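Local structure of extracellular solute-binding protein, family 1 (Bifidobacterium longum subsp. infantis ATCC 15697, 3QUF) at residues A[36-41]-A[86-91]; A[43-48]-A[330-335]; A[217-222]-A[400-405]; A[377-382]-A[405-410]. The protein probably binds a solute, perhaps a sugar, outside the cell and hands it to an ABC-type importer. One frame throughout, in Å; residues are numbered along the deposited sequence. Where two conformers were deposited one is given.

Contact 1 (A[36-41]-A[86-91]); sequences SYFKDN and IFNLTM
Asn88 reaches across to the loop that follows strand 30-36 and takes the backbone amide of Tyr37 as its partner, a clear case of an amide side chain tying a strand to the turn beside it. Tyr37 N donates to Asn88 OD1 over 2.9 Å, with an N-H...O angle of 162°; the donor stands a little out of the carbonyl plane. The same oxygen also lies 3.4 Å from Tyr37 CB, so the amide is packed as well as bonded. Its other end, ND2, comes to the edge of the Phe38 ring, 3.7 Å from CE2, with amide and ring planes nearly perpendicular (87°). ND2 also donates to the carbonyl of Gly302 on strand 295-305, so partners at both ends fix the rotation of the amide.

Tyr37 has CG opposite its backbone N (chi1 172°), which swings the ring over to Thr90. There the methyl CG2 of Thr90 approaches CD1 of Tyr37 at 3.7 Å, the two side chains crossing at about a right angle, while Thr90 OG1 turns to the amide of Asp92. On the loop side, Ser36 OG donates to Phe38 O (2.8 Å) in the carbonyl plane and braces the turn. Strands 30-36 and 86-89 are parallel neighbours, and the contact lies at their carboxyl ends, where loops typically gather in the alpha/beta lobes of solute-binding proteins.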
loop_
_atom_site.group_PDB
_atom_site.type_symbol
_atom_site.label_atom_id
_atom_site.label_comp_id
_atom_site.label_asym_id
_atom_site.label_seq_id
_atom_site.Cartn_x
_atom_site.Cartn_y
_atom_site.Cartn_z
ATOM N N SER A 36 12.213 6.823 -15.045
ATOM C CA SER A 36 11.880 6.689 -13.622
ATOM C C SER A 36 10.529 7.310 -13.214
ATOM O O SER A 36 10.239 8.462 -13.530
ATOM C CB SER A 36 12.976 7.349 -12.796
ATOM O OG SER A 36 12.689 7.322 -11.405
ATOM N N TYR A 37 9.714 6.521 -12.542
ATOM C CA TYR A 37 8.483 7.019 -11.897
ATOM C C TYR A 37 8.835 7.998 -10.768
ATOM O O TYR A 37 8.093 8.934 -10.461
ATOM C CB TYR A 37 7.733 5.859 -11.331
ATOM C CG TYR A 37 6.545 6.188 -10.484
ATOM C CD1 TYR A 37 5.348 6.534 -11.057
ATOM C CD2 TYR A 37 6.670 6.220 -9.125
ATOM C CE1 TYR A 37 4.244 6.829 -10.248
ATOM C CE2 TYR A 37 5.590 6.510 -8.304
ATOM C CZ TYR A 37 4.401 6.833 -8.882
ATOM O OH TYR A 37 3.328 7.137 -8.062
ATOM N N PHE A 38 9.970 7.741 -10.148
ATOM C CA PHE A 38 10.424 8.517 -8.983
ATOM C C PHE A 38 11.118 9.769 -9.429
ATOM O O PHE A 38 11.900 9.781 -10.389
ATOM C CB PHE A 38 11.363 7.633 -8.161
ATOM C CG PHE A 38 10.683 6.446 -7.582
ATOM C CD1 PHE A 38 9.838 6.581 -6.502
ATOM C CD2 PHE A 38 10.768 5.181 -8.194
ATOM C CE1 PHE A 38 9.178 5.471 -5.997
ATOM C CE2 PHE A 38 10.096 4.110 -7.684
ATOM C CZ PHE A 38 9.308 4.259 -6.602
ATOM N N LYS A 39 10.848 10.849 -8.701
ATOM C CA LYS A 39 11.505 12.097 -8.954
ATOM C C LYS A 39 12.965 12.078 -8.466
ATOM O O LYS A 39 13.365 11.231 -7.666
ATOM C CB LYS A 39 10.733 13.220 -8.293
ATOM C CG LYS A 39 9.352 13.459 -8.971
ATOM C CD LYS A 39 8.727 14.782 -8.537
ATOM C CE LYS A 39 7.805 15.339 -9.641
ATOM N NZ LYS A 39 6.725 14.344 -9.941
ATOM N N ASP A 40 13.744 13.053 -8.925
ATOM C CA ASP A 40 15.129 13.136 -8.494
ATOM C C ASP A 40 15.230 13.240 -6.974
ATOM O O ASP A 40 16.170 12.713 -6.404
ATOM C CB ASP A 40 15.861 14.300 -9.187
ATOM C CG ASP A 40 17.310 14.434 -8.735
ATOM O OD1 ASP A 40 18.168 13.635 -9.151
ATOM O OD2 ASP A 40 17.553 15.356 -7.959
ATOM N N ASN A 41 14.272 13.898 -6.316
ATOM C CA ASN A 41 14.381 14.041 -4.849
ATOM C C ASN A 41 14.138 12.731 -4.136
ATOM O O ASN A 41 14.446 12.633 -2.965
ATOM C CB ASN A 41 13.519 15.155 -4.251
ATOM C CG ASN A 41 12.050 15.070 -4.607
ATOM O OD1 ASN A 41 11.480 14.016 -4.808
ATOM N ND2 ASN A 41 11.402 16.246 -4.619
ATOM N N ILE A 86 15.615 0.311 -17.961
ATOM C CA ILE A 86 15.031 0.151 -16.653
ATOM C C ILE A 86 13.823 1.073 -16.564
ATOM O O ILE A 86 13.814 2.178 -17.127
ATOM C CB ILE A 86 16.010 0.510 -15.550
ATOM C CG1 ILE A 86 17.300 -0.285 -15.651
ATOM C CG2 ILE A 86 15.359 0.309 -14.160
ATOM C CD1 ILE A 86 18.549 0.459 -15.197
ATOM N N PHE A 87 12.792 0.578 -15.925
ATOM C CA PHE A 87 11.559 1.325 -15.759
ATOM C C PHE A 87 10.795 0.805 -14.531
ATOM O O PHE A 87 11.195 -0.190 -13.897
ATOM C CB PHE A 87 10.720 1.319 -17.033
ATOM C CG PHE A 87 10.432 -0.043 -17.542
ATOM C CD1 PHE A 87 9.372 -0.774 -17.051
ATOM C CD2 PHE A 87 11.289 -0.627 -18.487
ATOM C CE1 PHE A 87 9.150 -2.091 -17.514
ATOM C CE2 PHE A 87 11.049 -1.919 -18.945
ATOM C CZ PHE A 87 9.998 -2.640 -18.431
ATOM N N ASN A 88 9.666 1.426 -14.228
ATOM C CA ASN A 88 8.886 1.025 -13.070
ATOM C C ASN A 88 7.549 0.424 -13.400
ATOM O O ASN A 88 6.849 0.893 -14.302
ATOM C CB ASN A 88 8.668 2.251 -12.158
ATOM C CG ASN A 88 9.931 2.723 -11.484
ATOM O OD1 ASN A 88 10.424 3.819 -11.733
ATOM N ND2 ASN A 88 10.523 1.847 -10.606
ATOM N N LEU A 89 7.204 -0.631 -12.656
ATOM C CA LEU A 89 5.890 -1.211 -12.654
ATOM C C LEU A 89 5.160 -0.602 -11.470
ATOM O O LEU A 89 5.536 -0.794 -10.316
ATOM C CB LEU A 89 5.962 -2.718 -12.510
ATOM C CG LEU A 89 6.714 -3.458 -13.628
ATOM C CD1 LEU A 89 6.769 -4.948 -13.322
ATOM C CD2 LEU A 89 6.098 -3.235 -14.988
ATOM N N THR A 90 4.156 0.187 -11.783
ATOM C CA THR A 90 3.400 0.887 -10.768
ATOM C C THR A 90 2.085 0.169 -10.529
ATOM O O THR A 90 1.735 -0.762 -11.256
ATOM C CB THR A 90 3.114 2.306 -11.165
ATOM O OG1 THR A 90 2.066 2.378 -12.164
ATOM C CG2 THR A 90 4.405 2.999 -11.699
HETATM N N MSE A 91 1.315 0.626 -9.530
HETATM C CA MSE A 91 0.027 -0.025 -9.288
HETATM C C MSE A 91 -0.964 0.199 -10.411
HETATM O O MSE A 91 -1.920 -0.601 -10.603
HETATM C CB MSE A 91 -0.554 0.426 -7.930
HETATM C CG MSE A 91 0.360 0.089 -6.727
HETATM SE SE MSE A 91 0.782 -1.813 -6.522
HETATM C CE MSE A 91 2.596 -1.885 -7.348
#

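Contact 2 (A[43-48]-A[330-335]); sequences IGEVVK and LEAFTS
Phe333 meets helix 40-53 at its base and again on its ring, and can be traced outward atom by atom. Its CB lies 3.7 Å from CG2 of Val46, the branch of that valine set beside its own backbone N; the same methyl is 3.8 Å from the backbone N of Phe333, so it sits close against the helix surface as well as the side chain. Phe333 CG is opposite the backbone N (chi1 -171°), and this torsion sends the ring along the interface toward the start of the partner segment. Farther out, CE1 is 4.2 Å from CD1 of Ile43, which approaches the ring obliquely. At the tip, CZ touches CZ of Phe38 at 3.7 Å, where the two rings form a T-shaped (edge-to-face) pair, so that the side chain ends against the loop just before helix 40-53.

Beside Phe333, the methyl of Ala332 points at the other helix and lies 4.0 Å from CG2 of Val46. So small a side chain lets the axes of the two segments approach to 7.9 Å, running nearly antiparallel at 161°. In one of its two conformers, exposed Glu45 also lays CG and its carboxyl group beside the methyl of Ala332, a less certain contact. Tyr323 and Leu324 of helix 311-324 pack on Val46 as well. Helix 40-53 links the parallel strands 30-36 and 57-63, and the arrangement is that of a beta-alpha-beta unit whose helix is paired, antiparallel, with a helix from far along the chain in an alpha/beta lobe.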
loop_
_atom_site.group_PDB
_atom_site.type_symbol
_atom_site.label_atom_id
_atom_site.label_comp_id
_atom_site.label_asym_id
_atom_site.label_seq_id
_atom_site.Cartn_x
_atom_site.Cartn_y
_atom_site.Cartn_z
ATOM N N ILE A 43 14.960 9.425 -5.907
ATOM C CA ILE A 43 15.895 8.398 -6.415
ATOM C C ILE A 43 17.254 8.933 -6.872
ATOM O O ILE A 43 18.147 8.149 -7.197
ATOM C CB ILE A 43 15.209 7.570 -7.555
ATOM C CG1 ILE A 43 15.805 6.156 -7.655
ATOM C CG2 ILE A 43 15.263 8.318 -8.860
ATOM C CD1 ILE A 43 14.908 5.093 -8.075
ATOM N N GLY A 44 17.437 10.259 -6.865
ATOM C CA GLY A 44 18.660 10.848 -7.398
ATOM C C GLY A 44 19.929 10.391 -6.703
ATOM O O GLY A 44 20.940 10.192 -7.359
ATOM N N GLU A 45 19.891 10.262 -5.375
ATOM C CA GLU A 45 21.063 9.795 -4.617
ATOM C C GLU A 45 21.407 8.351 -4.941
ATOM O O GLU A 45 22.609 7.963 -4.957
ATOM C CB GLU A 45 20.888 9.943 -3.097
ATOM C CG GLU A 45 22.095 9.382 -2.310
ATOM C CD GLU A 45 22.106 9.745 -0.831
ATOM O OE1 GLU A 45 21.091 10.267 -0.331
ATOM O OE2 GLU A 45 23.151 9.521 -0.177
ATOM N N VAL A 46 20.382 7.531 -5.193
ATOM C CA VAL A 46 20.621 6.164 -5.640
ATOM C C VAL A 46 21.366 6.181 -6.984
ATOM O O VAL A 46 22.391 5.502 -7.169
ATOM C CB VAL A 46 19.290 5.351 -5.773
ATOM C CG1 VAL A 46 19.544 3.978 -6.378
ATOM C CG2 VAL A 46 18.605 5.214 -4.425
ATOM N N VAL A 47 20.855 6.962 -7.925
ATOM C CA VAL A 47 21.474 7.088 -9.250
ATOM C C VAL A 47 22.931 7.544 -9.117
ATOM O O VAL A 47 23.817 6.931 -9.689
ATOM C CB VAL A 47 20.609 7.967 -10.175
ATOM C CG1 VAL A 47 21.327 8.300 -11.500
ATOM C CG2 VAL A 47 19.319 7.220 -10.498
ATOM N N LYS A 48 23.153 8.592 -8.328
ATOM C CA LYS A 48 24.495 9.157 -8.138
ATOM C C LYS A 48 25.452 8.126 -7.567
ATOM O O LYS A 48 26.568 7.934 -8.072
ATOM C CB LYS A 48 24.421 10.407 -7.266
ATOM C CG LYS A 48 23.824 11.600 -8.011
ATOM C CD LYS A 48 23.816 12.884 -7.136
ATOM C CE LYS A 48 22.576 13.808 -7.406
ATOM N NZ LYS A 48 21.356 13.586 -6.506
ATOM N N LEU A 330 19.512 0.946 -0.513
ATOM C CA LEU A 330 18.269 0.926 0.271
ATOM C C LEU A 330 18.201 2.101 1.234
ATOM O O LEU A 330 17.130 2.719 1.395
ATOM C CB LEU A 330 18.135 -0.399 1.039
ATOM C CG LEU A 330 17.887 -1.634 0.176
ATOM C CD1 LEU A 330 18.255 -2.907 0.952
ATOM C CD2 LEU A 330 16.405 -1.670 -0.272
ATOM N N GLU A 331 19.305 2.391 1.892
ATOM C CA GLU A 331 19.327 3.516 2.835
ATOM C C GLU A 331 19.049 4.819 2.095
ATOM O O GLU A 331 18.236 5.628 2.550
ATOM C CB GLU A 331 20.654 3.592 3.586
ATOM C CG GLU A 331 20.711 4.816 4.512
ATOM C CD GLU A 331 21.758 4.696 5.599
ATOM O OE1 GLU A 331 22.745 3.941 5.399
ATOM O OE2 GLU A 331 21.576 5.360 6.669
ATOM N N ALA A 332 19.708 4.994 0.952
ATOM C CA ALA A 332 19.524 6.203 0.159
ATOM C C ALA A 332 18.091 6.362 -0.342
ATOM O O ALA A 332 17.522 7.430 -0.228
ATOM C CB ALA A 332 20.499 6.242 -1.020
ATOM N N PHE A 333 17.511 5.292 -0.826
ATOM C CA PHE A 333 16.170 5.356 -1.401
ATOM C C PHE A 333 15.101 5.546 -0.319
ATOM O O PHE A 333 14.267 6.432 -0.428
ATOM C CB PHE A 333 15.914 4.092 -2.175
ATOM C CG PHE A 333 14.639 4.114 -3.002
ATOM C CD1 PHE A 333 14.160 5.274 -3.594
ATOM C CD2 PHE A 333 13.963 2.935 -3.238
ATOM C CE1 PHE A 333 13.000 5.258 -4.354
ATOM C CE2 PHE A 333 12.793 2.919 -3.992
ATOM C CZ PHE A 333 12.328 4.071 -4.559
ATOM N N THR A 334 15.158 4.727 0.739
ATOM C CA THR A 334 14.119 4.796 1.765
ATOM C C THR A 334 14.174 6.120 2.531
ATOM O O THR A 334 13.124 6.688 2.868
ATOM C CB THR A 334 14.204 3.622 2.761
ATOM O OG1 THR A 334 15.519 3.592 3.348
ATOM C CG2 THR A 334 13.848 2.297 2.044
ATOM N N SER A 335 15.365 6.622 2.772
ATOM C CA SER A 335 15.499 7.889 3.509
ATOM C C SER A 335 14.952 9.050 2.661
ATOM O O SER A 335 14.251 9.906 3.192
ATOM C CB SER A 335 16.935 8.136 3.995
ATOM O OG SER A 335 17.800 8.361 2.896
#

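Contact 3 (A[217-222]-A[400-405]); sequences TFTKDW and AAKALD
Asp405 turns its carboxylate to the beginning of helix 218-221. OD1 accepts from Phe218 N at 2.9 Å on its syn side, the donor being 28° out of the carboxylate plane. OD2 takes two donors: Thr219 N at 2.7 Å from above the plane, and Thr219 OG1 at 2.6 Å on the anti lone pair. Three bonds thus fix the rotation of the group, and the amino end of the helix would probably favour its negative charge. Thr217 is the N-cap residue, its OG1 accepting from Lys220 N, leaving the first amides to Asp405.

Phe218 has CG anti to its carbonyl carbon (chi1 -65°), which turns the ring toward helix 397-408, where it crosses Leu404 at about a right angle. CB of Leu404 lies over one face of the ring, offset toward its rim, as a CH-pi contact 4.1 Å from the centroid, while OD1 of Asp405 stands near the ring plane at its edge, ring and carboxylate planes 56° apart. Phe218 directs CD1 at the centre of one face of the Trp222 indole. CD1 of Leu404 reaches CE3 of Trp222 at 3.5 Å and, one turn back along the helix, the methyl of Ala401 rests 3.4 Å from Phe218 O. Helix 397-408 packs against helix 218-221 and, through Leu404 and Met379, against helix 376-391, with helix 223-234 alongside and helix 209-212 against Phe218.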
loop_
_atom_site.group_PDB
_atom_site.type_symbol
_atom_site.label_atom_id
_atom_site.label_comp_id
_atom_site.label_asym_id
_atom_site.label_seq_id
_atom_site.Cartn_x
_atom_site.Cartn_y
_atom_site.Cartn_z
ATOM N N THR A 217 -15.528 -14.559 -5.672
ATOM C CA THR A 217 -16.211 -13.341 -6.069
ATOM C C THR A 217 -16.248 -12.355 -4.905
ATOM O O THR A 217 -16.056 -12.726 -3.768
ATOM C CB THR A 217 -17.663 -13.617 -6.501
ATOM O OG1 THR A 217 -18.430 -14.114 -5.386
ATOM C CG2 THR A 217 -17.694 -14.594 -7.708
ATOM N N PHE A 218 -16.503 -11.099 -5.212
ATOM C CA PHE A 218 -16.764 -10.109 -4.158
ATOM C C PHE A 218 -17.984 -10.509 -3.318
ATOM O O PHE A 218 -18.007 -10.334 -2.102
ATOM C CB PHE A 218 -16.943 -8.712 -4.762
ATOM C CG PHE A 218 -15.710 -8.167 -5.411
ATOM C CD1 PHE A 218 -14.697 -7.611 -4.650
ATOM C CD2 PHE A 218 -15.546 -8.203 -6.800
ATOM C CE1 PHE A 218 -13.567 -7.145 -5.233
ATOM C CE2 PHE A 218 -14.403 -7.743 -7.392
ATOM C CZ PHE A 218 -13.400 -7.180 -6.607
ATOM N N THR A 219 -19.025 -11.043 -3.962
ATOM C CA THR A 219 -20.183 -11.504 -3.221
ATOM C C THR A 219 -19.836 -12.561 -2.201
ATOM O O THR A 219 -20.361 -12.532 -1.093
ATOM C CB THR A 219 -21.269 -12.019 -4.178
ATOM O OG1 THR A 219 -21.678 -10.920 -4.991
ATOM C CG2 THR A 219 -22.479 -12.569 -3.397
ATOM N N LYS A 220 -18.954 -13.485 -2.554
ATOM C CA LYS A 220 -18.551 -14.527 -1.583
ATOM C C LYS A 220 -17.695 -13.959 -0.453
ATOM O O LYS A 220 -17.940 -14.230 0.734
ATOM C CB LYS A 220 -17.809 -15.678 -2.262
ATOM C CG LYS A 220 -18.709 -16.618 -3.103
ATOM C CD LYS A 220 -17.848 -17.679 -3.843
ATOM C CE LYS A 220 -18.479 -18.208 -5.168
ATOM N NZ LYS A 220 -17.431 -18.517 -6.249
ATOM N N ASP A 221 -16.678 -13.175 -0.819
ATOM C CA ASP A 221 -15.625 -12.829 0.159
ATOM C C ASP A 221 -15.688 -11.445 0.754
ATOM O O ASP A 221 -15.279 -11.263 1.898
ATOM C CB ASP A 221 -14.252 -13.093 -0.435
ATOM C CG ASP A 221 -13.880 -14.563 -0.394
ATOM O OD1 ASP A 221 -14.173 -15.270 0.626
ATOM O OD2 ASP A 221 -13.307 -14.993 -1.396
ATOM N N TRP A 222 -16.147 -10.450 0.006
ATOM C CA TRP A 222 -16.226 -9.118 0.559
ATOM C C TRP A 222 -17.511 -8.906 1.349
ATOM O O TRP A 222 -17.517 -8.101 2.262
ATOM C CB TRP A 222 -16.090 -8.037 -0.505
ATOM C CG TRP A 222 -14.660 -7.804 -0.977
ATOM C CD1 TRP A 222 -13.669 -8.746 -1.132
ATOM C CD2 TRP A 222 -14.058 -6.547 -1.333
ATOM N NE1 TRP A 222 -12.524 -8.152 -1.596
ATOM C CE2 TRP A 222 -12.737 -6.808 -1.737
ATOM C CE3 TRP A 222 -14.522 -5.239 -1.383
ATOM C CZ2 TRP A 222 -11.857 -5.795 -2.157
ATOM C CZ3 TRP A 222 -13.656 -4.227 -1.823
ATOM C CH2 TRP A 222 -12.332 -4.522 -2.196
ATOM N N ALA A 400 -23.629 -4.018 -2.011
ATOM C CA ALA A 400 -22.324 -3.423 -2.323
ATOM C C ALA A 400 -21.414 -4.435 -2.995
ATOM O O ALA A 400 -20.778 -4.135 -4.010
ATOM C CB ALA A 400 -21.658 -2.890 -1.062
ATOM N N ALA A 401 -21.350 -5.645 -2.443
ATOM C CA ALA A 401 -20.521 -6.685 -3.032
ATOM C C ALA A 401 -20.999 -7.082 -4.434
ATOM O O ALA A 401 -20.181 -7.278 -5.329
ATOM C CB ALA A 401 -20.426 -7.898 -2.105
ATOM N N LYS A 402 -22.314 -7.158 -4.626
ATOM C CA LYS A 402 -22.874 -7.511 -5.930
ATOM C C LYS A 402 -22.522 -6.432 -6.953
ATOM O O LYS A 402 -22.234 -6.753 -8.118
ATOM C CB LYS A 402 -24.391 -7.708 -5.858
ATOM C CG LYS A 402 -24.826 -8.981 -5.091
ATOM C CD LYS A 402 -26.355 -9.084 -4.968
ATOM C CE LYS A 402 -26.808 -10.533 -4.818
ATOM N NZ LYS A 402 -28.311 -10.653 -4.711
ATOM N N ALA A 403 -22.536 -5.160 -6.530
ATOM C CA ALA A 403 -22.148 -4.067 -7.444
ATOM C C ALA A 403 -20.688 -4.156 -7.891
ATOM O O ALA A 403 -20.357 -3.931 -9.054
ATOM C CB ALA A 403 -22.437 -2.715 -6.831
ATOM N N LEU A 404 -19.803 -4.499 -6.961
ATOM C CA LEU A 404 -18.413 -4.735 -7.296
ATOM C C LEU A 404 -18.247 -5.913 -8.276
ATOM O O LEU A 404 -17.499 -5.805 -9.219
ATOM C CB LEU A 404 -17.572 -4.946 -6.040
ATOM C CG LEU A 404 -17.325 -3.681 -5.191
ATOM C CD1 LEU A 404 -16.621 -4.042 -3.903
ATOM C CD2 LEU A 404 -16.509 -2.647 -5.952
ATOM N N ASP A 405 -18.956 -7.025 -8.045
ATOM C CA ASP A 405 -18.909 -8.161 -8.982
ATOM C C ASP A 405 -19.402 -7.741 -10.380
ATOM O O ASP A 405 -18.773 -8.088 -11.390
ATOM C CB ASP A 405 -19.756 -9.317 -8.457
ATOM C CG ASP A 405 -18.970 -10.245 -7.522
ATOM O OD1 ASP A 405 -17.752 -10.401 -7.726
ATOM O OD2 ASP A 405 -19.595 -10.855 -6.624
#

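Contact 4 (A[377-382]-A[405-410]); sequences TVMSTE and DAKWAT
Lys407 lies across the surface of helix 376-391 and touches it with nearly every carbon. CB comes first, 4.0 Å from CG of Glu382. CG then meets the selenium of Met379, a selenomethionine, at 3.7 Å, the two side chains sliding past each other in opposite directions. Bends at chi2 (59°) and chi3 turn the outer part of the lysine across helix 376-391, and CE arrives 3.6 Å from CG1 of Val378, the two side chains crossing at about a right angle. NZ remains 4.3 Å from OE1 of Glu382, beyond salt-bridge range, where attraction between opposite charges may still contribute.

The two helices are consecutive and run in roughly opposite directions, a helical hairpin near the carboxyl terminus with the lysine's carbons, Met379 and a tryptophan edge between its arms. Trp408, next in sequence, shows how an aromatic edge can serve in such a seam. The selenium of Met379 lies 3.9 Å from CE3 of Trp408 and 5.3 Å from the centroid of the six-membered ring, 88° off the ring normal, a Met-aromatic contact at the edge. CG of Met379 is at this edge too, in the indole plane, while Trp212 meets the tryptophan from another helix. Two residues on, Thr410 OG1 donates to Lys407 O at 2.7 Å, in the carbonyl plane, alongside the bond from its own backbone N.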
loop_
_atom_site.group_PDB
_atom_site.type_symbol
_atom_site.label_atom_id
_atom_site.label_comp_id
_atom_site.label_asym_id
_atom_site.label_seq_id
_atom_site.Cartn_x
_atom_site.Cartn_y
_atom_site.Cartn_z
ATOM N N THR A 377 -8.483 2.384 -11.507
ATOM C CA THR A 377 -9.264 3.587 -11.277
ATOM C C THR A 377 -10.756 3.330 -11.309
ATOM O O THR A 377 -11.490 3.877 -10.444
ATOM C CB THR A 377 -8.856 4.666 -12.287
ATOM O OG1 THR A 377 -7.478 4.965 -12.054
ATOM C CG2 THR A 377 -9.682 5.891 -12.079
ATOM N N VAL A 378 -11.222 2.499 -12.252
ATOM C CA VAL A 378 -12.600 2.161 -12.387
ATOM C C VAL A 378 -13.097 1.457 -11.123
ATOM O O VAL A 378 -14.176 1.767 -10.611
ATOM C CB VAL A 378 -12.894 1.288 -13.624
ATOM C CG1 VAL A 378 -14.314 0.772 -13.650
ATOM C CG2 VAL A 378 -12.608 2.061 -14.935
HETATM N N MSE A 379 -12.306 0.508 -10.643
HETATM C CA MSE A 379 -12.706 -0.297 -9.499
HETATM C C MSE A 379 -12.646 0.494 -8.189
HETATM O O MSE A 379 -13.549 0.378 -7.368
HETATM C CB MSE A 379 -11.862 -1.552 -9.398
HETATM C CG MSE A 379 -12.182 -2.580 -10.414
HETATM SE SE MSE A 379 -14.021 -3.147 -10.579
HETATM C CE MSE A 379 -14.401 -3.775 -8.813
ATOM N N SER A 380 -11.649 1.335 -8.021
ATOM C CA SER A 380 -11.582 2.184 -6.826
ATOM C C SER A 380 -12.785 3.122 -6.785
ATOM O O SER A 380 -13.385 3.294 -5.736
ATOM C CB SER A 380 -10.272 2.956 -6.739
ATOM O OG SER A 380 -9.216 2.115 -6.284
ATOM N N THR A 381 -13.129 3.717 -7.918
ATOM C CA THR A 381 -14.278 4.607 -7.990
ATOM C C THR A 381 -15.556 3.890 -7.562
ATOM O O THR A 381 -16.357 4.428 -6.811
ATOM C CB THR A 381 -14.458 5.157 -9.426
ATOM O OG1 THR A 381 -13.319 5.956 -9.750
ATOM C CG2 THR A 381 -15.744 5.981 -9.544
ATOM N N GLU A 382 -15.762 2.666 -8.065
ATOM C CA GLU A 382 -16.958 1.915 -7.699
ATOM C C GLU A 382 -16.938 1.568 -6.200
ATOM O O GLU A 382 -17.972 1.677 -5.510
ATOM C CB GLU A 382 -17.083 0.636 -8.552
ATOM C CG GLU A 382 -18.400 -0.122 -8.377
ATOM C CD GLU A 382 -19.677 0.677 -8.730
ATOM O OE1 GLU A 382 -19.607 1.703 -9.442
ATOM O OE2 GLU A 382 -20.781 0.251 -8.316
ATOM N N ASP A 405 -18.956 -7.025 -8.045
ATOM C CA ASP A 405 -18.909 -8.161 -8.982
ATOM C C ASP A 405 -19.402 -7.741 -10.380
ATOM O O ASP A 405 -18.773 -8.088 -11.390
ATOM C CB ASP A 405 -19.756 -9.317 -8.457
ATOM C CG ASP A 405 -18.970 -10.245 -7.522
ATOM O OD1 ASP A 405 -17.752 -10.401 -7.726
ATOM O OD2 ASP A 405 -19.595 -10.855 -6.624
ATOM N N ALA A 406 -20.500 -6.991 -10.409
ATOM C CA ALA A 406 -21.108 -6.516 -11.658
ATOM C C ALA A 406 -20.118 -5.670 -12.409
ATOM O O ALA A 406 -19.940 -5.828 -13.626
ATOM C CB ALA A 406 -22.410 -5.727 -11.381
ATOM N N LYS A 407 -19.448 -4.763 -11.707
ATOM C CA LYS A 407 -18.447 -3.922 -12.335
ATOM C C LYS A 407 -17.216 -4.715 -12.833
ATOM O O LYS A 407 -16.771 -4.576 -13.964
ATOM C CB LYS A 407 -18.009 -2.827 -11.343
ATOM C CG LYS A 407 -17.202 -1.731 -11.944
ATOM C CD LYS A 407 -17.985 -1.046 -13.039
ATOM C CE LYS A 407 -17.819 0.441 -13.030
ATOM N NZ LYS A 407 -18.999 1.022 -13.682
ATOM N N TRP A 408 -16.683 -5.567 -11.989
ATOM C CA TRP A 408 -15.542 -6.417 -12.321
ATOM C C TRP A 408 -15.805 -7.281 -13.556
ATOM O O TRP A 408 -14.918 -7.449 -14.420
ATOM C CB TRP A 408 -15.229 -7.309 -11.116
ATOM C CG TRP A 408 -13.999 -8.152 -11.298
ATOM C CD1 TRP A 408 -13.953 -9.490 -11.536
ATOM C CD2 TRP A 408 -12.665 -7.702 -11.262
ATOM N NE1 TRP A 408 -12.651 -9.904 -11.643
ATOM C CE2 TRP A 408 -11.840 -8.819 -11.462
ATOM C CE3 TRP A 408 -12.072 -6.459 -11.025
ATOM C CZ2 TRP A 408 -10.462 -8.719 -11.492
ATOM C CZ3 TRP A 408 -10.695 -6.368 -11.045
ATOM C CH2 TRP A 408 -9.909 -7.488 -11.291
ATOM N N ALA A 409 -17.030 -7.771 -13.647
ATOM C CA ALA A 409 -17.422 -8.673 -14.754
ATOM C C ALA A 409 -17.452 -7.942 -16.109
ATOM O O ALA A 409 -17.471 -8.598 -17.176
ATOM C CB ALA A 409 -18.734 -9.302 -14.460
ATOM N N THR A 410 -17.451 -6.606 -16.087
ATOM C CA THR A 410 -17.391 -5.814 -17.322
ATOM C C THR A 410 -16.002 -5.408 -17.734
ATOM O O THR A 410 -15.820 -4.896 -18.825
ATOM C CB THR A 410 -18.195 -4.517 -17.248
ATOM O OG1 THR A 410 -17.519 -3.584 -16.387
ATOM C CG2 THR A 410 -19.598 -4.771 -16.770
#

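Overall arrangement
From the N terminus, contact 1 closes the first loop, bringing the end of strand 30-36 to strand 86-89. Contact 2 opens inside that loop, on helix 40-53, and closes far beyond it on helix 327-337, so the two cross, and they touch. Contact 3 opens within the span of contact 2 and closes past it, crossing it although their centres lie about 41 Å apart, on opposite sides of the chain's centre. Contact 4 crosses contact 3 in turn, with Asp405 in both. None of the four nests. Contacts 1 and 2 tie strands 30-36 and 86-89 and helix 40-53 to helix 327-337; contacts 3 and 4 join helices 218-221 and 376-391 to helix 397-408.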